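Local atomic coordinates of inositol dehydrogenase (Lactobacillus casei, PDB entry 4MKX), a protein that probably oxidises scyllo-inositol with NAD as the hydride acceptor, as an NAD-binding dehydrogenase of the Gfo/Idh/MocA family. Residues Lys30-Asn35 against Phe85-Ser90; Thr34-Lys39 against Ala43-Ala48; Val23-Leu28 against Leu56-Lys61; Ile81-Ile86 against Gln312-Ser317. One frame throughout, in Å; residues are numbered along the deposited sequence.

Interaction 1: residues Lys30-Asn35 against Phe85-Ser90; sequences KIHATN and FIVSPS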
# COMPACT_ATOMS: atom_id res chain seq x y z
N LYS A 30 -19.45 2.64 28.90
CA LYS A 30 -20.30 1.56 28.39
C LYS A 30 -19.48 0.48 27.70
O LYS A 30 -19.80 -0.70 27.79
CB LYS A 30 -21.39 2.10 27.47
CG LYS A 30 -22.55 2.73 28.24
CD LYS A 30 -23.60 3.36 27.34
CE LYS A 30 -24.76 3.88 28.18
NZ LYS A 30 -25.91 4.34 27.37
N ILE A 31 -18.42 0.89 27.01
CA ILE A 31 -17.52 -0.08 26.40
C ILE A 31 -16.87 -0.98 27.45
O ILE A 31 -16.91 -2.20 27.36
CB ILE A 31 -16.45 0.61 25.52
CG1 ILE A 31 -17.13 1.31 24.34
CG2 ILE A 31 -15.41 -0.40 25.04
CD1 ILE A 31 -16.22 2.22 23.55
N HIS A 32 -16.27 -0.37 28.48
CA HIS A 32 -15.65 -1.13 29.55
C HIS A 32 -16.66 -2.02 30.25
O HIS A 32 -16.39 -3.17 30.56
CB HIS A 32 -15.01 -0.19 30.59
CG HIS A 32 -13.72 0.42 30.15
ND1 HIS A 32 -12.67 -0.32 29.63
CD2 HIS A 32 -13.28 1.70 30.20
CE1 HIS A 32 -11.66 0.49 29.36
NE2 HIS A 32 -12.00 1.72 29.70
N ALA A 33 -17.83 -1.46 30.53
CA ALA A 33 -18.86 -2.20 31.27
C ALA A 33 -19.32 -3.42 30.49
O ALA A 33 -19.43 -4.51 31.04
CB ALA A 33 -20.04 -1.30 31.57
N THR A 34 -19.59 -3.23 29.20
CA THR A 34 -20.03 -4.32 28.34
C THR A 34 -18.96 -5.40 28.25
O THR A 34 -19.25 -6.59 28.35
CB THR A 34 -20.38 -3.82 26.94
OG1 THR A 34 -21.39 -2.81 27.04
CG2 THR A 34 -20.88 -4.95 26.05
N ASN A 35 -17.71 -4.97 28.07
CA ASN A 35 -16.62 -5.93 27.97
C ASN A 35 -16.45 -6.74 29.24
O ASN A 35 -16.32 -7.96 29.19
CB ASN A 35 -15.31 -5.21 27.63
CG ASN A 35 -15.24 -4.76 26.20
OD1 ASN A 35 -16.04 -5.17 25.35
ND2 ASN A 35 -14.27 -3.91 25.91
N PHE A 85 -13.63 0.37 38.35
CA PHE A 85 -13.20 0.99 37.10
C PHE A 85 -13.71 2.41 37.15
O PHE A 85 -14.92 2.64 37.25
CB PHE A 85 -13.85 0.30 35.90
CG PHE A 85 -12.94 -0.66 35.18
CD1 PHE A 85 -12.43 -1.78 35.83
CD2 PHE A 85 -12.60 -0.44 33.85
CE1 PHE A 85 -11.59 -2.66 35.18
CE2 PHE A 85 -11.75 -1.32 33.19
CZ PHE A 85 -11.26 -2.43 33.85
N ILE A 86 -12.78 3.36 37.10
CA ILE A 86 -13.16 4.76 37.18
C ILE A 86 -13.17 5.35 35.78
O ILE A 86 -12.13 5.53 35.15
CB ILE A 86 -12.21 5.52 38.10
CG1 ILE A 86 -12.40 5.01 39.53
CG2 ILE A 86 -12.47 7.03 38.04
CD1 ILE A 86 -11.26 5.37 40.47
N VAL A 87 -14.38 5.64 35.29
CA VAL A 87 -14.55 6.17 33.94
C VAL A 87 -15.42 7.43 33.99
O VAL A 87 -16.15 7.75 33.06
CB VAL A 87 -15.14 5.09 32.98
CG1 VAL A 87 -14.74 5.39 31.54
CG2 VAL A 87 -14.65 3.70 33.36
N SER A 88 -15.32 8.15 35.11
CA SER A 88 -16.00 9.42 35.33
C SER A 88 -15.25 10.54 34.63
O SER A 88 -14.15 10.33 34.11
CB SER A 88 -16.02 9.71 36.83
OG SER A 88 -14.74 9.52 37.40
N PRO A 89 -15.84 11.75 34.58
CA PRO A 89 -15.07 12.86 34.00
C PRO A 89 -13.77 13.10 34.77
O PRO A 89 -13.69 12.80 35.96
CB PRO A 89 -16.02 14.05 34.16
CG PRO A 89 -17.39 13.44 34.14
CD PRO A 89 -17.25 12.12 34.84
N SER A 90 -12.77 13.66 34.09
CA SER A 90 -11.41 13.72 34.61
C SER A 90 -11.30 14.45 35.94
O SER A 90 -10.40 14.16 36.73
CB SER A 90 -10.52 14.43 33.60
OG SER A 90 -11.12 15.65 33.21
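His-32 reaches from its helix across to strand 83-86, where the rim of the Phe-85 ring approaches one face of the imidazole. This is an edge-to-face (T-shaped) pair: the centroids lie 5.3 Å apart, the planes are turned 62° to each other, and Phe-85 CE2 comes within 3.8 Å of His-32 ND1. With CG of His-32 beside its backbone N (chi1 -76°), the ring leans off the helix toward the strand. Here the packing is close and buried. It thins toward Val-87, just past the strand end, whose CG2 meets His-32 CD2 obliquely at 4.0 Å, and beyond it the chain runs out to the exposed Pro-89. Both imidazole nitrogens have partners outside the two segments: ND1 and NE2 hydrogen-bond to Glu-311 and Glu-110, which fixes the rotation of the ring against Phe-85. A leucine in place of His-32 would probably leave each carboxylate without its imidazole partner and Phe-85 without a flat face against its edge. The helix following the glycine-rich turn, laid against the fourth strand in sequence of a parallel sheet, is characteristic of the NAD-binding Rossmann fold.

Interaction 2: residues Thr34-Lys39 against Ala43-Ala48; sequences TNIATK and AKLQAA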
# COMPACT_ATOMS: atom_id res chain seq x y z
N THR A 34 -19.59 -3.23 29.20
CA THR A 34 -20.03 -4.32 28.34
C THR A 34 -18.96 -5.40 28.25
O THR A 34 -19.25 -6.59 28.35
CB THR A 34 -20.38 -3.82 26.94
OG1 THR A 34 -21.39 -2.81 27.04
CG2 THR A 34 -20.88 -4.95 26.05
N ASN A 35 -17.71 -4.97 28.07
CA ASN A 35 -16.62 -5.93 27.97
C ASN A 35 -16.45 -6.74 29.24
O ASN A 35 -16.32 -7.96 29.19
CB ASN A 35 -15.31 -5.21 27.63
CG ASN A 35 -15.24 -4.76 26.20
OD1 ASN A 35 -16.04 -5.17 25.35
ND2 ASN A 35 -14.27 -3.91 25.91
N ILE A 36 -16.46 -6.07 30.39
CA ILE A 36 -16.28 -6.74 31.66
C ILE A 36 -17.40 -7.75 31.90
O ILE A 36 -17.15 -8.85 32.38
CB ILE A 36 -16.24 -5.73 32.82
CG1 ILE A 36 -14.94 -4.94 32.78
CG2 ILE A 36 -16.39 -6.44 34.17
CD1 ILE A 36 -15.01 -3.62 33.53
N ALA A 37 -18.62 -7.39 31.51
CA ALA A 37 -19.79 -8.22 31.77
C ALA A 37 -19.87 -9.46 30.88
O ALA A 37 -20.41 -10.48 31.28
CB ALA A 37 -21.07 -7.40 31.62
N THR A 38 -19.34 -9.37 29.67
CA THR A 38 -19.57 -10.40 28.66
C THR A 38 -18.31 -11.12 28.13
O THR A 38 -18.37 -12.28 27.74
CB THR A 38 -20.35 -9.83 27.46
OG1 THR A 38 -19.63 -8.75 26.87
CG2 THR A 38 -21.73 -9.34 27.91
N LYS A 39 -17.18 -10.43 28.12
CA LYS A 39 -16.01 -10.95 27.42
C LYS A 39 -14.81 -11.25 28.30
O LYS A 39 -13.95 -12.05 27.93
CB LYS A 39 -15.60 -9.97 26.31
CG LYS A 39 -16.65 -9.83 25.22
CD LYS A 39 -16.27 -8.73 24.25
CE LYS A 39 -17.40 -8.42 23.29
NZ LYS A 39 -17.92 -9.65 22.62
N ALA A 43 -14.16 -12.32 35.67
CA ALA A 43 -14.67 -11.03 36.13
C ALA A 43 -16.18 -10.99 36.05
O ALA A 43 -16.80 -11.64 35.20
CB ALA A 43 -14.06 -9.91 35.31
N LYS A 44 -16.76 -10.21 36.95
CA LYS A 44 -18.19 -9.99 36.96
C LYS A 44 -18.43 -8.51 37.16
O LYS A 44 -17.81 -7.90 38.03
CB LYS A 44 -18.80 -10.77 38.12
CG LYS A 44 -20.27 -10.55 38.35
CD LYS A 44 -20.76 -11.41 39.50
CE LYS A 44 -22.21 -11.12 39.86
NZ LYS A 44 -23.10 -11.23 38.67
N LEU A 45 -19.32 -7.92 36.36
CA LEU A 45 -19.72 -6.54 36.62
C LEU A 45 -20.83 -6.57 37.67
O LEU A 45 -21.97 -6.92 37.37
CB LEU A 45 -20.19 -5.83 35.35
CG LEU A 45 -20.35 -4.31 35.50
CD1 LEU A 45 -19.01 -3.66 35.75
CD2 LEU A 45 -21.01 -3.72 34.28
N GLN A 46 -20.47 -6.20 38.89
CA GLN A 46 -21.34 -6.38 40.05
C GLN A 46 -22.13 -5.11 40.36
O GLN A 46 -23.31 -5.18 40.73
CB GLN A 46 -20.48 -6.76 41.25
CG GLN A 46 -21.24 -6.75 42.57
CD GLN A 46 -22.17 -7.94 42.73
OE1 GLN A 46 -22.15 -8.87 41.93
NE2 GLN A 46 -22.98 -7.92 43.78
N ALA A 47 -21.48 -3.96 40.22
CA ALA A 47 -22.09 -2.71 40.63
C ALA A 47 -21.79 -1.59 39.65
O ALA A 47 -20.78 -1.63 38.94
CB ALA A 47 -21.60 -2.33 42.02
N ALA A 48 -22.68 -0.60 39.59
CA ALA A 48 -22.48 0.59 38.77
C ALA A 48 -22.91 1.82 39.55
O ALA A 48 -23.88 1.76 40.33
CB ALA A 48 -23.27 0.48 37.47
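Helix 34-38 passes strand 43-48 with its axis 6.6 Å away and the two chain directions 120° apart, and the backbones come nearest at Ala-37 and Leu-45, whose CA atoms are 5.1 Å from each other. The pair belongs to a beta-alpha-beta crossover of the Rossmann fold, in which strand 18-23, helix 27-38 and strand 43-49 follow one another and the helix returns the chain to a parallel neighbour in the sheet. Across the joint the contact is apolar. Ile-36 supplies its gamma methyl: CG2 stands anti to the backbone N, while CG1 turns beside that nitrogen (chi1 -71°), and so the methyl presses on the strand at Leu-45, 3.9 Å from Leu-45 N and 4.0 Å from Leu-45 CB. The side chains of Ile-36 and Leu-45 cross at about a right angle. The same methyl also reaches the start of the strand, 4.3 Å from Ala-43 CB. Ala-37, at the more open margin, adds its single methyl, with CB lying 4.1 Å from Leu-45 CB, which therefore sits against two helix residues at once. Ile-36 also packs on Ile-20 and Leu-45 on Ile-22, both of strand 18-23, while Val-315 of helix 304-319 covers Ala-43. Thr-38 packs on Gln-41 of a second subunit, placing the end of the helix near an interface. Its hydroxyl bonds back into the helix: Thr-38 OG1 donates to Thr-34 O over 2.6 Å, from 38° above the carbonyl plane.

Interaction 3: residues Val23-Leu28 against Leu56-Lys61; sequences VGLGRL and LDWAKK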
# COMPACT_ATOMS: atom_id res chain seq x y z
N VAL A 23 -17.88 3.35 37.68
CA VAL A 23 -18.50 4.66 37.73
C VAL A 23 -18.21 5.34 36.40
O VAL A 23 -17.08 5.26 35.91
CB VAL A 23 -17.99 5.52 38.91
CG1 VAL A 23 -16.46 5.68 38.88
CG2 VAL A 23 -18.69 6.88 38.92
N GLY A 24 -19.22 5.98 35.83
CA GLY A 24 -19.08 6.61 34.53
C GLY A 24 -19.64 5.68 33.47
O GLY A 24 -19.04 4.65 33.18
N LEU A 25 -20.80 6.03 32.92
CA LEU A 25 -21.42 5.20 31.91
C LEU A 25 -21.70 6.00 30.66
O LEU A 25 -22.74 5.84 30.01
CB LEU A 25 -22.68 4.53 32.47
CG LEU A 25 -22.42 3.42 33.49
CD1 LEU A 25 -23.71 2.99 34.18
CD2 LEU A 25 -21.76 2.22 32.83
N GLY A 26 -20.77 6.89 30.32
CA GLY A 26 -20.78 7.54 29.02
C GLY A 26 -20.27 6.55 27.98
O GLY A 26 -20.23 5.34 28.24
N ARG A 27 -19.89 7.07 26.82
CA ARG A 27 -19.52 6.21 25.69
C ARG A 27 -18.43 5.21 26.08
O ARG A 27 -18.58 4.01 25.87
CB ARG A 27 -19.05 7.05 24.50
CG ARG A 27 -18.67 6.22 23.28
CD ARG A 27 -18.34 7.08 22.07
NE ARG A 27 -18.53 6.31 20.84
NH1 ARG A 27 -17.27 7.71 19.51
NH2 ARG A 27 -18.27 5.85 18.60
N LEU A 28 -17.35 5.72 26.65
CA LEU A 28 -16.23 4.87 27.03
C LEU A 28 -16.59 3.95 28.20
O LEU A 28 -16.20 2.79 28.24
CB LEU A 28 -15.01 5.73 27.36
CG LEU A 28 -13.72 5.00 27.71
CD1 LEU A 28 -13.32 4.08 26.59
CD2 LEU A 28 -12.62 6.00 28.02
N LEU A 56 -28.25 3.92 34.90
CA LEU A 56 -28.38 2.82 35.86
C LEU A 56 -29.38 1.77 35.38
O LEU A 56 -29.21 0.57 35.63
CB LEU A 56 -28.77 3.34 37.24
CG LEU A 56 -27.70 4.12 37.99
CD1 LEU A 56 -28.17 4.49 39.39
CD2 LEU A 56 -26.40 3.33 38.06
N ASP A 57 -30.43 2.21 34.70
CA ASP A 57 -31.43 1.28 34.21
C ASP A 57 -30.87 0.47 33.04
O ASP A 57 -31.14 -0.72 32.91
CB ASP A 57 -32.71 2.02 33.82
CG ASP A 57 -33.50 2.49 35.03
OD1 ASP A 57 -33.59 1.73 36.02
OD2 ASP A 57 -34.03 3.63 35.00
N TRP A 58 -30.06 1.13 32.21
CA TRP A 58 -29.33 0.45 31.15
C TRP A 58 -28.45 -0.66 31.75
O TRP A 58 -28.49 -1.80 31.31
CB TRP A 58 -28.48 1.44 30.35
CG TRP A 58 -27.59 0.79 29.31
CD1 TRP A 58 -27.94 0.43 28.04
CD2 TRP A 58 -26.22 0.42 29.47
NE1 TRP A 58 -26.86 -0.15 27.40
CE2 TRP A 58 -25.80 -0.16 28.26
CE3 TRP A 58 -25.30 0.53 30.52
CZ2 TRP A 58 -24.49 -0.64 28.07
CZ3 TRP A 58 -24.01 0.05 30.33
CH2 TRP A 58 -23.62 -0.52 29.12
N ALA A 59 -27.69 -0.31 32.78
CA ALA A 59 -26.79 -1.27 33.44
C ALA A 59 -27.52 -2.49 33.99
O ALA A 59 -26.97 -3.60 33.99
CB ALA A 59 -26.01 -0.58 34.54
N LYS A 60 -28.73 -2.29 34.50
CA LYS A 60 -29.53 -3.38 35.06
C LYS A 60 -30.15 -4.26 33.98
O LYS A 60 -30.04 -5.48 34.03
CB LYS A 60 -30.65 -2.83 35.94
CG LYS A 60 -30.18 -2.17 37.22
CD LYS A 60 -31.37 -1.84 38.11
CE LYS A 60 -32.10 -3.11 38.52
NZ LYS A 60 -33.59 -2.96 38.47
N LYS A 61 -30.80 -3.62 33.01
CA LYS A 61 -31.46 -4.34 31.93
C LYS A 61 -30.45 -5.03 31.02
O LYS A 61 -30.44 -6.25 30.89
CB LYS A 61 -32.32 -3.38 31.10
CG LYS A 61 -32.93 -4.01 29.86
CD LYS A 61 -33.90 -3.05 29.19
CE LYS A 61 -34.84 -3.78 28.26
NZ LYS A 61 -36.02 -2.94 27.91
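Leu-25 is the residue through which the glycine-rich turn touches helix 53-63, and the chain on both sides of it forms the turn. Val-23 closes strand 18-23, and Gly-24 follows with backbone angles (99/108) at which a CB would jam against the carbonyl O of Val-23. Leu-25 then turns its side chain toward the helix. Its CG lies beside the backbone N and anti to the carbonyl carbon (chi1 -72°), and the two methyls divide the work: CD2 lies 4.0 Å from Trp-58 CZ3, approaching the indole obliquely, while CD1 lies 4.3 Å from Ala-59 CB. Gly-26 is the N-cap of helix 27-38, and Arg-27 and Leu-28 begin that helix. Gly-24, Gly-26 and Gly-29 fit the GxGxxG pattern, consistent with the dinucleotide-binding turn of a Rossmann fold. On the facing helix Trp-58 holds CG anti to its backbone N, which carries the six-membered ring across to Leu-25; the indole also has Lys-30 as a cation-pi partner and packs on Thr-34. Since only carbon atoms meet between Leu-25 and these two helix residues, the contact between the segments rests on dispersion and burial, with no hydrogen bond across it.

Interaction 4: residues Ile81-Ile86 against Gln312-Ser317; sequences IDAVFI and QAFVNS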
# COMPACT_ATOMS: atom_id res chain seq x y z
N ILE A 81 -17.84 -5.71 45.94
CA ILE A 81 -16.86 -5.60 44.86
C ILE A 81 -15.43 -5.68 45.38
O ILE A 81 -15.18 -5.36 46.55
CB ILE A 81 -17.04 -4.29 44.08
CG1 ILE A 81 -16.84 -3.07 44.99
CG2 ILE A 81 -18.40 -4.23 43.40
CD1 ILE A 81 -17.02 -1.73 44.25
N ASP A 82 -14.51 -6.10 44.52
CA ASP A 82 -13.10 -6.23 44.88
C ASP A 82 -12.29 -5.11 44.23
O ASP A 82 -11.19 -4.79 44.67
CB ASP A 82 -12.56 -7.56 44.37
CG ASP A 82 -13.38 -8.74 44.85
OD1 ASP A 82 -13.58 -8.85 46.08
OD2 ASP A 82 -13.84 -9.54 44.00
N ALA A 83 -12.85 -4.54 43.17
CA ALA A 83 -12.14 -3.58 42.33
C ALA A 83 -13.09 -2.58 41.69
O ALA A 83 -14.29 -2.85 41.57
CB ALA A 83 -11.35 -4.32 41.25
N VAL A 84 -12.54 -1.44 41.25
CA VAL A 84 -13.36 -0.42 40.63
C VAL A 84 -12.77 0.00 39.29
O VAL A 84 -11.55 -0.02 39.13
CB VAL A 84 -13.50 0.84 41.52
CG1 VAL A 84 -14.14 0.49 42.85
CG2 VAL A 84 -12.15 1.48 41.75
N PHE A 85 -13.63 0.37 38.35
CA PHE A 85 -13.20 0.99 37.10
C PHE A 85 -13.71 2.41 37.15
O PHE A 85 -14.92 2.64 37.25
CB PHE A 85 -13.85 0.30 35.90
CG PHE A 85 -12.94 -0.66 35.18
CD1 PHE A 85 -12.43 -1.78 35.83
CD2 PHE A 85 -12.60 -0.44 33.85
CE1 PHE A 85 -11.59 -2.66 35.18
CE2 PHE A 85 -11.75 -1.32 33.19
CZ PHE A 85 -11.26 -2.43 33.85
N ILE A 86 -12.78 3.36 37.10
CA ILE A 86 -13.16 4.76 37.18
C ILE A 86 -13.17 5.35 35.78
O ILE A 86 -12.13 5.53 35.15
CB ILE A 86 -12.21 5.52 38.10
CG1 ILE A 86 -12.40 5.01 39.53
CG2 ILE A 86 -12.47 7.03 38.04
CD1 ILE A 86 -11.26 5.37 40.47
N GLN A 312 -8.41 -7.21 30.61
CA GLN A 312 -8.02 -8.55 31.04
C GLN A 312 -6.73 -8.50 31.83
O GLN A 312 -6.57 -9.24 32.82
CB GLN A 312 -7.88 -9.49 29.84
CG GLN A 312 -7.77 -10.97 30.23
CD GLN A 312 -9.05 -11.50 30.86
OE1 GLN A 312 -10.06 -11.68 30.18
NE2 GLN A 312 -9.01 -11.77 32.17
N ALA A 313 -5.81 -7.63 31.43
CA ALA A 313 -4.55 -7.51 32.15
C ALA A 313 -4.77 -7.02 33.58
O ALA A 313 -4.08 -7.46 34.50
CB ALA A 313 -3.60 -6.57 31.40
N PHE A 314 -5.73 -6.12 33.77
CA PHE A 314 -6.03 -5.62 35.11
C PHE A 314 -6.56 -6.74 35.99
O PHE A 314 -6.09 -6.93 37.12
CB PHE A 314 -7.01 -4.45 35.03
CG PHE A 314 -7.49 -3.96 36.36
CD1 PHE A 314 -6.64 -3.25 37.21
CD2 PHE A 314 -8.79 -4.19 36.75
CE1 PHE A 314 -7.09 -2.80 38.45
CE2 PHE A 314 -9.25 -3.74 37.99
CZ PHE A 314 -8.40 -3.04 38.83
N VAL A 315 -7.52 -7.49 35.47
CA VAL A 315 -8.10 -8.62 36.20
C VAL A 315 -7.05 -9.67 36.55
O VAL A 315 -6.99 -10.15 37.69
CB VAL A 315 -9.28 -9.24 35.43
CG1 VAL A 315 -9.72 -10.55 36.08
CG2 VAL A 315 -10.44 -8.26 35.38
N ASN A 316 -6.22 -10.04 35.57
CA ASN A 316 -5.14 -11.00 35.81
C ASN A 316 -4.09 -10.51 36.79
O ASN A 316 -3.48 -11.31 37.50
CB ASN A 316 -4.48 -11.43 34.50
CG ASN A 316 -5.43 -12.14 33.56
OD1 ASN A 316 -6.55 -12.49 33.94
ND2 ASN A 316 -5.00 -12.35 32.33
N SER A 317 -3.86 -9.19 36.83
CA SER A 317 -2.86 -8.63 37.74
C SER A 317 -3.24 -8.85 39.20
O SER A 317 -2.38 -9.05 40.06
CB SER A 317 -2.64 -7.13 37.48
OG SER A 317 -3.70 -6.34 37.99
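Ring-to-ring contact between Phe-85 and Phe-314 carries most of this joint, in which strand 83-86 and helix segment 312-317, part of helix 304-319, run nearly antiparallel (155°), their axes 11.0 Å apart at closest approach. Phe-85 CE1 lies 3.6 Å from Phe-314 CD2, the two planes are turned 84° to each other, and the centroids are 5.5 Å apart. Each ring is met obliquely by the other, and the two side chains reach in from opposite sides and run past each other. Phe-314 holds its CG anti to the backbone N (chi1 174°), which points the ring from the helix toward the strand. Methyl-to-ring packing comes next: Ala-83 CB approaches the edge of Phe-314 near the plane of the ring, 3.9 Å from CE2. Ala-83 and Phe-85, two residues apart, both reach Phe-314, while the CB of Val-84 between them points away from the helix. A serine in place of Phe-314 would probably open a gap beside Ala-83 and leave Phe-85 CE1 without the ring it packs on. Hydrogen bonds occur within the helix rather than across the joint. Ser-317 OG donates to Phe-314 O at 2.6 Å, and Gln-312 NE2 reaches Asn-316 OD1 at 3.1 Å from above the plane of that amide; Gln-312 OE1 is bonded outside the segments, to Gln-41 N. Around the pair, Phe-108 stacks on Phe-85, and His-106 touches both Ala-83 and Phe-314. Between these two segments, then, adhesion should depend on the fit of buried aromatic and methyl surfaces and the exclusion of water.

Interactions 1, 2 and 3 share helix 27-38, and interactions 1 and 4 share Phe-85, so the four are connected, and each adjoins the same Rossmann part of the chain. Ile-36 CD1, from interaction 2, lies 3.9 Å from Phe-85 CE1, and Ala-43 CB lies 4.0 Å from Val-315 CG2, tying interaction 2 to interaction 4. Interactions 1 and 3, with centres about 8 Å apart, join through the sheet: Val-87 N is 2.8 Å from Val-23 O, a probable hydrogen bond. Interactions 3 and 4 are the farthest apart, their centres about 17 Å from each other. Interaction 3 holds the probable dinucleotide-binding turn, empty of cofactor in this apo structure; Val-87 of interaction 1 touches that glycine-rich motif.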